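Side-chain contacts in AT-less polyketide synthase (Streptomyces platensis subsp. rosaceus, PDB 4TKT), which probably condenses acyl units by decarboxylative Claisen chemistry, as the ketosynthase domain of an AT-less type I polyketide synthase that makes isomigrastatin: residues Ser89-Pro93 and Gln94-Phe98; Asp74-Pro78 and Leu79-Ile83; Phe467-Glu470 and Arg471-Ser475. All blocks are in the same frame, centred on the assembly; numbering follows the deposited sequence.

Contact 1 of 3, residues Ser89-Pro93 and Gln94-Phe98; sequences STMDP and QERLF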
loop_
_atom_site.group_PDB
_atom_site.type_symbol
_atom_site.label_atom_id
_atom_site.label_comp_id
_atom_site.label_asym_id
_atom_site.label_seq_id
_atom_site.Cartn_x
_atom_site.Cartn_y
_atom_site.Cartn_z
ATOM N N SER A 89 16.790 10.415 13.278
ATOM C CA SER A 89 17.042 9.494 14.381
ATOM C C SER A 89 15.925 9.496 15.422
ATOM O O SER A 89 15.608 8.458 16.000
ATOM C CB SER A 89 18.378 9.828 15.050
ATOM O OG SER A 89 19.465 9.590 14.171
ATOM N N THR A 90 15.326 10.659 15.656
ATOM C CA THR A 90 14.274 10.785 16.660
ATOM C C THR A 90 12.893 10.849 16.024
ATOM O O THR A 90 11.897 11.091 16.702
ATOM C CB THR A 90 14.474 12.037 17.530
ATOM O OG1 THR A 90 14.563 13.193 16.690
ATOM C CG2 THR A 90 15.744 11.913 18.356
HETATM N N MSE A 91 12.845 10.631 14.717
HETATM C CA MSE A 91 11.597 10.680 13.969
HETATM C C MSE A 91 10.936 9.309 13.953
HETATM O O MSE A 91 11.590 8.306 13.670
HETATM C CB MSE A 91 11.855 11.174 12.544
HETATM C CG MSE A 91 10.637 11.205 11.645
HETATM SE SE MSE A 91 11.094 11.916 9.874
HETATM C CE MSE A 91 11.602 13.734 10.404
ATOM N N ASP A 92 9.644 9.281 14.269
ATOM C CA ASP A 92 8.871 8.046 14.309
ATOM C C ASP A 92 9.006 7.264 13.008
ATOM O O ASP A 92 8.711 7.786 11.939
ATOM C CB ASP A 92 7.398 8.359 14.601
ATOM C CG ASP A 92 6.506 7.122 14.569
ATOM O OD1 ASP A 92 6.996 6.007 14.843
ATOM O OD2 ASP A 92 5.300 7.271 14.277
ATOM N N PRO A 93 9.474 6.008 13.106
ATOM C CA PRO A 93 9.623 5.102 11.962
ATOM C C PRO A 93 8.374 5.020 11.092
ATOM O O PRO A 93 8.487 4.818 9.884
ATOM C CB PRO A 93 9.910 3.757 12.627
ATOM C CG PRO A 93 10.622 4.123 13.871
ATOM C CD PRO A 93 9.997 5.409 14.346
ATOM N N GLN A 94 7.200 5.183 11.697
ATOM C CA GLN A 94 5.951 5.163 10.945
ATOM C C GLN A 94 5.877 6.330 9.966
ATOM O O GLN A 94 5.416 6.166 8.838
ATOM C CB GLN A 94 4.753 5.190 11.892
ATOM C CG GLN A 94 4.597 3.926 12.720
ATOM C CD GLN A 94 3.345 3.941 13.578
ATOM O OE1 GLN A 94 2.718 2.904 13.801
ATOM N NE2 GLN A 94 2.975 5.121 14.066
ATOM N N GLU A 95 6.327 7.506 10.397
ATOM C CA GLU A 95 6.416 8.656 9.502
ATOM C C GLU A 95 7.425 8.388 8.390
ATOM O O GLU A 95 7.180 8.702 7.224
ATOM C CB GLU A 95 6.819 9.921 10.262
ATOM C CG GLU A 95 5.977 10.231 11.482
ATOM C CD GLU A 95 6.512 11.416 12.263
ATOM O OE1 GLU A 95 7.168 12.284 11.648
ATOM O OE2 GLU A 95 6.284 11.478 13.490
ATOM N N ARG A 96 8.563 7.810 8.761
ATOM C CA ARG A 96 9.629 7.538 7.806
ATOM C C ARG A 96 9.179 6.566 6.721
ATOM O O ARG A 96 9.380 6.818 5.533
ATOM C CB ARG A 96 10.866 6.987 8.521
ATOM C CG ARG A 96 11.556 7.986 9.443
ATOM C CD ARG A 96 12.869 7.421 9.964
ATOM N NE ARG A 96 12.858 7.212 11.408
ATOM C CZ ARG A 96 13.623 6.329 12.040
ATOM N NH1 ARG A 96 14.454 5.559 11.353
ATOM N NH2 ARG A 96 13.554 6.209 13.358
ATOM N N LEU A 97 8.559 5.464 7.130
ATOM C CA LEU A 97 8.151 4.434 6.181
ATOM C C LEU A 97 6.974 4.876 5.316
ATOM O O LEU A 97 6.824 4.414 4.184
ATOM C CB LEU A 97 7.799 3.136 6.911
ATOM C CG LEU A 97 8.955 2.428 7.623
ATOM C CD1 LEU A 97 8.613 0.972 7.897
ATOM C CD2 LEU A 97 10.234 2.534 6.815
ATOM N N PHE A 98 6.138 5.766 5.840
ATOM C CA PHE A 98 4.992 6.235 5.075
ATOM C C PHE A 98 5.446 7.227 4.012
ATOM O O PHE A 98 4.878 7.279 2.920
ATOM C CB PHE A 98 3.938 6.869 5.984
ATOM C CG PHE A 98 2.601 7.045 5.320
ATOM C CD1 PHE A 98 1.880 5.944 4.883
ATOM C CD2 PHE A 98 2.066 8.309 5.128
ATOM C CE1 PHE A 98 0.651 6.098 4.268
ATOM C CE2 PHE A 98 0.836 8.472 4.515
ATOM C CZ PHE A 98 0.125 7.364 4.084
#

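Contact 2 of 3, residues Asp74-Pro78 and Leu79-Ile83; sequences DEFDP and LFFGI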
loop_
_atom_site.group_PDB
_atom_site.type_symbol
_atom_site.label_atom_id
_atom_site.label_comp_id
_atom_site.label_asym_id
_atom_site.label_seq_id
_atom_site.Cartn_x
_atom_site.Cartn_y
_atom_site.Cartn_z
ATOM N N ASP A 74 14.163 0.695 10.754
ATOM C CA ASP A 74 15.001 1.829 11.119
ATOM C C ASP A 74 15.762 2.372 9.913
ATOM O O ASP A 74 16.464 3.379 10.015
ATOM C CB ASP A 74 15.979 1.439 12.225
ATOM C CG ASP A 74 16.858 0.262 11.844
ATOM O OD1 ASP A 74 16.488 -0.499 10.924
ATOM O OD2 ASP A 74 17.919 0.091 12.478
ATOM N N GLU A 75 15.622 1.700 8.774
ATOM C CA GLU A 75 16.281 2.132 7.546
ATOM C C GLU A 75 15.510 3.283 6.908
ATOM O O GLU A 75 14.283 3.252 6.838
ATOM C CB GLU A 75 16.412 0.966 6.564
ATOM C CG GLU A 75 17.242 -0.193 7.095
ATOM C CD GLU A 75 17.247 -1.387 6.161
ATOM O OE1 GLU A 75 16.515 -1.355 5.148
ATOM O OE2 GLU A 75 17.982 -2.359 6.441
ATOM N N PHE A 76 16.237 4.295 6.444
ATOM C CA PHE A 76 15.612 5.508 5.928
ATOM C C PHE A 76 16.582 6.307 5.061
ATOM O O PHE A 76 17.796 6.214 5.231
ATOM C CB PHE A 76 15.105 6.366 7.093
ATOM C CG PHE A 76 14.266 7.540 6.674
ATOM C CD1 PHE A 76 13.234 7.382 5.763
ATOM C CD2 PHE A 76 14.495 8.797 7.210
ATOM C CE1 PHE A 76 12.456 8.460 5.384
ATOM C CE2 PHE A 76 13.717 9.879 6.838
ATOM C CZ PHE A 76 12.697 9.710 5.925
ATOM N N ASP A 77 16.039 7.089 4.135
ATOM C CA ASP A 77 16.844 7.918 3.242
ATOM C C ASP A 77 16.504 9.392 3.441
ATOM O O ASP A 77 15.839 9.992 2.601
ATOM C CB ASP A 77 16.605 7.508 1.788
ATOM C CG ASP A 77 17.619 8.106 0.826
ATOM O OD1 ASP A 77 18.332 9.064 1.199
ATOM O OD2 ASP A 77 17.690 7.613 -0.320
ATOM N N PRO A 78 16.966 9.982 4.552
ATOM C CA PRO A 78 16.583 11.351 4.926
ATOM C C PRO A 78 16.983 12.418 3.899
ATOM O O PRO A 78 16.207 13.345 3.658
ATOM C CB PRO A 78 17.322 11.570 6.250
ATOM C CG PRO A 78 18.456 10.603 6.222
ATOM C CD PRO A 78 17.930 9.403 5.504
ATOM N N LEU A 79 18.166 12.292 3.306
ATOM C CA LEU A 79 18.634 13.273 2.328
ATOM C C LEU A 79 17.708 13.332 1.120
ATOM O O LEU A 79 17.507 14.392 0.526
ATOM C CB LEU A 79 20.060 12.951 1.883
ATOM C CG LEU A 79 21.179 13.752 2.549
ATOM C CD1 LEU A 79 20.917 13.936 4.031
ATOM C CD2 LEU A 79 22.511 13.060 2.333
ATOM N N PHE A 80 17.145 12.184 0.764
ATOM C CA PHE A 80 16.196 12.106 -0.334
ATOM C C PHE A 80 14.981 12.989 -0.062
ATOM O O PHE A 80 14.444 13.617 -0.974
ATOM C CB PHE A 80 15.766 10.655 -0.558
ATOM C CG PHE A 80 14.825 10.469 -1.709
ATOM C CD1 PHE A 80 15.309 10.218 -2.980
ATOM C CD2 PHE A 80 13.455 10.534 -1.522
ATOM C CE1 PHE A 80 14.447 10.041 -4.043
ATOM C CE2 PHE A 80 12.586 10.361 -2.581
ATOM C CZ PHE A 80 13.083 10.114 -3.843
ATOM N N PHE A 81 14.560 13.045 1.200
ATOM C CA PHE A 81 13.357 13.780 1.577
ATOM C C PHE A 81 13.655 15.153 2.173
ATOM O O PHE A 81 12.764 15.805 2.714
ATOM C CB PHE A 81 12.526 12.962 2.571
ATOM C CG PHE A 81 12.021 11.668 2.010
ATOM C CD1 PHE A 81 10.900 11.642 1.200
ATOM C CD2 PHE A 81 12.669 10.477 2.290
ATOM C CE1 PHE A 81 10.433 10.452 0.679
ATOM C CE2 PHE A 81 12.209 9.283 1.770
ATOM C CZ PHE A 81 11.088 9.269 0.964
ATOM N N GLY A 82 14.905 15.588 2.072
ATOM C CA GLY A 82 15.294 16.889 2.583
ATOM C C GLY A 82 15.181 16.969 4.092
ATOM O O GLY A 82 14.934 18.035 4.655
ATOM N N ILE A 83 15.358 15.829 4.748
ATOM C CA ILE A 83 15.337 15.770 6.203
ATOM C C ILE A 83 16.750 15.561 6.725
ATOM O O ILE A 83 17.492 14.736 6.198
ATOM C CB ILE A 83 14.422 14.640 6.704
ATOM C CG1 ILE A 83 12.973 14.910 6.292
ATOM C CG2 ILE A 83 14.530 14.485 8.212
ATOM C CD1 ILE A 83 12.029 13.756 6.576
HETATM O O HOH W 1 19.905 9.931 3.116
#

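Contact 3 of 3, residues Phe467-Glu470 and Arg471-Ser475; sequences FDEE and RLRES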
loop_
_atom_site.group_PDB
_atom_site.type_symbol
_atom_site.label_atom_id
_atom_site.label_comp_id
_atom_site.label_asym_id
_atom_site.label_seq_id
_atom_site.Cartn_x
_atom_site.Cartn_y
_atom_site.Cartn_z
ATOM N N PHE A 467 19.563 10.110 -6.841
ATOM C CA PHE A 467 20.194 11.113 -5.986
ATOM C C PHE A 467 21.693 11.233 -6.237
ATOM O O PHE A 467 22.225 12.341 -6.325
ATOM C CB PHE A 467 19.939 10.787 -4.513
ATOM C CG PHE A 467 20.176 11.944 -3.584
ATOM C CD1 PHE A 467 19.179 12.879 -3.353
ATOM C CD2 PHE A 467 21.392 12.090 -2.932
ATOM C CE1 PHE A 467 19.390 13.943 -2.495
ATOM C CE2 PHE A 467 21.612 13.153 -2.071
ATOM C CZ PHE A 467 20.608 14.081 -1.853
ATOM N N ASP A 468 22.373 10.095 -6.335
ATOM C CA ASP A 468 23.797 10.083 -6.656
ATOM C C ASP A 468 24.121 8.976 -7.652
ATOM O O ASP A 468 23.223 8.284 -8.131
ATOM C CB ASP A 468 24.645 9.927 -5.387
ATOM C CG ASP A 468 24.235 8.729 -4.540
ATOM O OD1 ASP A 468 23.849 7.685 -5.107
ATOM O OD2 ASP A 468 24.307 8.835 -3.296
ATOM N N GLU A 469 25.404 8.809 -7.952
ATOM C CA GLU A 469 25.838 7.835 -8.948
ATOM C C GLU A 469 25.520 6.404 -8.529
ATOM O O GLU A 469 25.078 5.597 -9.347
ATOM C CB GLU A 469 27.337 7.979 -9.218
ATOM C CG GLU A 469 27.903 6.898 -10.126
ATOM C CD GLU A 469 29.339 7.164 -10.528
ATOM O OE1 GLU A 469 29.827 8.286 -10.284
ATOM O OE2 GLU A 469 29.978 6.248 -11.091
ATOM N N GLU A 470 25.740 6.095 -7.255
ATOM C CA GLU A 470 25.505 4.745 -6.750
ATOM C C GLU A 470 24.038 4.350 -6.872
ATOM O O GLU A 470 23.722 3.274 -7.380
ATOM C CB GLU A 470 25.949 4.622 -5.294
ATOM C CG GLU A 470 25.698 3.239 -4.711
ATOM C CD GLU A 470 25.673 3.231 -3.197
ATOM O OE1 GLU A 470 25.979 4.280 -2.591
ATOM O OE2 GLU A 470 25.341 2.176 -2.614
ATOM N N ARG A 471 23.150 5.220 -6.400
ATOM C CA ARG A 471 21.714 4.976 -6.491
ATOM C C ARG A 471 21.274 4.832 -7.947
ATOM O O ARG A 471 20.367 4.057 -8.254
ATOM C CB ARG A 471 20.923 6.103 -5.816
ATOM C CG ARG A 471 21.107 6.223 -4.305
ATOM C CD ARG A 471 20.612 4.990 -3.565
ATOM N NE ARG A 471 21.686 4.029 -3.329
ATOM C CZ ARG A 471 21.491 2.742 -3.056
ATOM N NH1 ARG A 471 20.261 2.253 -2.990
ATOM N NH2 ARG A 471 22.529 1.942 -2.856
ATOM N N LEU A 472 21.923 5.573 -8.843
ATOM C CA LEU A 472 21.575 5.530 -10.260
ATOM C C LEU A 472 21.893 4.168 -10.867
ATOM O O LEU A 472 21.053 3.570 -11.540
ATOM C CB LEU A 472 22.303 6.628 -11.034
ATOM C CG LEU A 472 21.983 6.664 -12.533
ATOM C CD1 LEU A 472 20.484 6.795 -12.764
ATOM C CD2 LEU A 472 22.727 7.791 -13.226
ATOM N N ARG A 473 23.106 3.681 -10.625
ATOM C CA ARG A 473 23.516 2.375 -11.127
ATOM C C ARG A 473 22.682 1.269 -10.488
ATOM O O ARG A 473 22.454 0.219 -11.090
ATOM C CB ARG A 473 25.003 2.142 -10.871
ATOM C CG ARG A 473 25.900 3.181 -11.521
ATOM C CD ARG A 473 27.347 2.730 -11.556
ATOM N NE ARG A 473 28.208 3.745 -12.155
ATOM C CZ ARG A 473 28.388 3.896 -13.464
ATOM N NH1 ARG A 473 27.764 3.100 -14.320
ATOM N NH2 ARG A 473 29.188 4.849 -13.920
ATOM N N GLU A 474 22.226 1.518 -9.265
ATOM C CA GLU A 474 21.320 0.608 -8.581
ATOM C C GLU A 474 19.976 0.532 -9.311
ATOM O O GLU A 474 19.439 -0.555 -9.524
ATOM C CB GLU A 474 21.122 1.054 -7.130
ATOM C CG GLU A 474 20.233 0.145 -6.295
ATOM C CD GLU A 474 20.971 -1.057 -5.729
ATOM O OE1 GLU A 474 22.135 -1.285 -6.118
ATOM O OE2 GLU A 474 20.382 -1.771 -4.888
ATOM N N SER A 475 19.443 1.689 -9.698
ATOM C CA SER A 475 18.192 1.751 -10.453
ATOM C C SER A 475 18.298 1.005 -11.775
ATOM O O SER A 475 17.364 0.315 -12.185
ATOM C CB SER A 475 17.789 3.203 -10.723
ATOM O OG SER A 475 17.479 3.887 -9.524
#

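Contact 1 of 3, residues Ser89-Pro93 and Gln94-Phe98
Arg96 and Met91 meet because the arginine CG stands beside its own backbone N, chi1 -67°, and the chain then bends at chi3, -115°. This folds the guanidinium back over the N-terminal end of helix 93-109, where Asp92 is the N-cap. Arg96 NE lies 2.8 Å from Met91 O, and Arg96 NH2 lies 2.9 Å from the same Met91 O. The two nitrogens grip one oxygen side-on, and that oxygen lies in the guanidinium plane. Pro93 sits over one guanidinium face, its CG 3.6 Å from Arg96 NH2. The other nitrogen, NH1, bonds to Tyr612 O. Met91 is selenomethionine here, and its SE touches Arg96 CG at 4.0 Å. At the cap, Asp92 OD1 takes a weak bond from Gln94 N at 3.3 Å. Asp92 O accepts from Arg96 N, the i to i+4 bond of the first turn. Glu95 reaches past Asp92 CB, and its OE1 forms a salt bridge with Arg168 of helix 163-173. Gln94 NE2 also donates to Tyr139 O, and Gln94 OE1 accepts from Leu215 N. The amide plane is turned 50° from the Asp92 carboxylate, and Gln94 NE2 meets the syn lone pair of Asp92 OD2 at 3.2 Å.

Contact 2 of 3, residues Asp74-Pro78 and Leu79-Ile83
Phe76 and Phe81 meet with ring planes nearly parallel, 6° apart, but slid so that the rings barely overlap. They lie at a Schellman motif, where the chain turns from the short strand 75-76 toward helix 85-89. Phe76 CE1 is 3.7 Å from Phe81 CD2. Ile83 CD1 comes to the edge of the Phe76 ring, 4.2 Å from Phe76 CZ. The turn itself is held by Pro78 O, which accepts two backbone bonds from opposite faces of its carbonyl plane. Ile83 N is 2.8 Å from Pro78 O, and Phe81 N is 3.0 Å from it. Gly82 N gives a weak bond to Leu79 O, and its positive phi favours glycine. Asp77 braces the start of the turn. Its chi1 of -167° swings the carboxylate across Phe80 CB, which lies 3.4 Å from Asp77 CG. OD1 receives a weak bond from Phe80 N, while OD2 accepts from Ala608 N. A water donates to Asp77 OD1 at 2.6 Å and accepts from Leu79 N at 2.9 Å. With an alanine here, Ala608 N, Phe80 N and the water would probably lose their carboxylate partner. Farther out, Phe172 meets the Phe81 ring edge-to-face. His103 and Phe607 do the same with Phe80, so the turn lies between helix 93-109 and the C-terminal tail. Beyond it, Glu75 OE2 forms a salt bridge with Arg609 NH2.

Contact 3 of 3, residues Phe467-Glu470 and Arg471-Ser475
Arg471 touches both Asp468 and Glu470 in the first turn of helix 469-482, where Asp468 is the N-cap. Arg471 CB lies 3.4 Å from Asp468 OD1. Arg471 CG comes closer to that oxygen, at 3.2 Å. The chain then bends twice, chi2 -63° and chi3 94°, and so turns back alongside Glu470. NE is only near the Glu470 carboxylate, but Arg471 NH2 reaches Glu470 OE2 at 2.8 Å in a salt bridge. The oxygen lies in the guanidinium plane, while NH2 stands well above the carboxylate plane. The two planes are 86° apart. At the tip, NH1 bonds to Pro606 O. Asp468 OD1 also caps the helix: Arg471 N points at it at 2.9 Å, nearly straight. One turn after Glu469, Arg473 lies alongside it. Arg473 NE is 3.2 Å from Glu469 OE2, and Arg473 NH2 also bonds to that oxygen. NE uses the anti lone pair, whereas NH2 comes from above the carboxylate plane. Arg473 NH1 bonds to Cys528 O, and Phe540 makes a cation-pi contact with the arginine. Leu472 packs inward on strands 460-466, 509-515 and 538-541. Three acidic side chains at the helix start would probably suit the positive end of its dipole, and two of them also pair with arginines.

Following the chain from the N terminus, contact 2 comes first, closing the turn between strand 75-76 and helix 85-89. Contact 1 follows and closes the loop from that helix into helix 93-109. Contact 3 lies far along the chain, at the start of helix 469-482 in the linker region. The three run in series, and none nests in or crosses another. Contacts 1 and 2 touch: Arg96 CD packs on Phe76 CD2, and Met91 CE on Ile83 CG2. Contact 2 also meets contact 3, with Phe467 CE1 against Leu79 O, linking the ketosynthase to the linker. Contacts 1 and 3 stay about 14 Å apart at their nearest atoms.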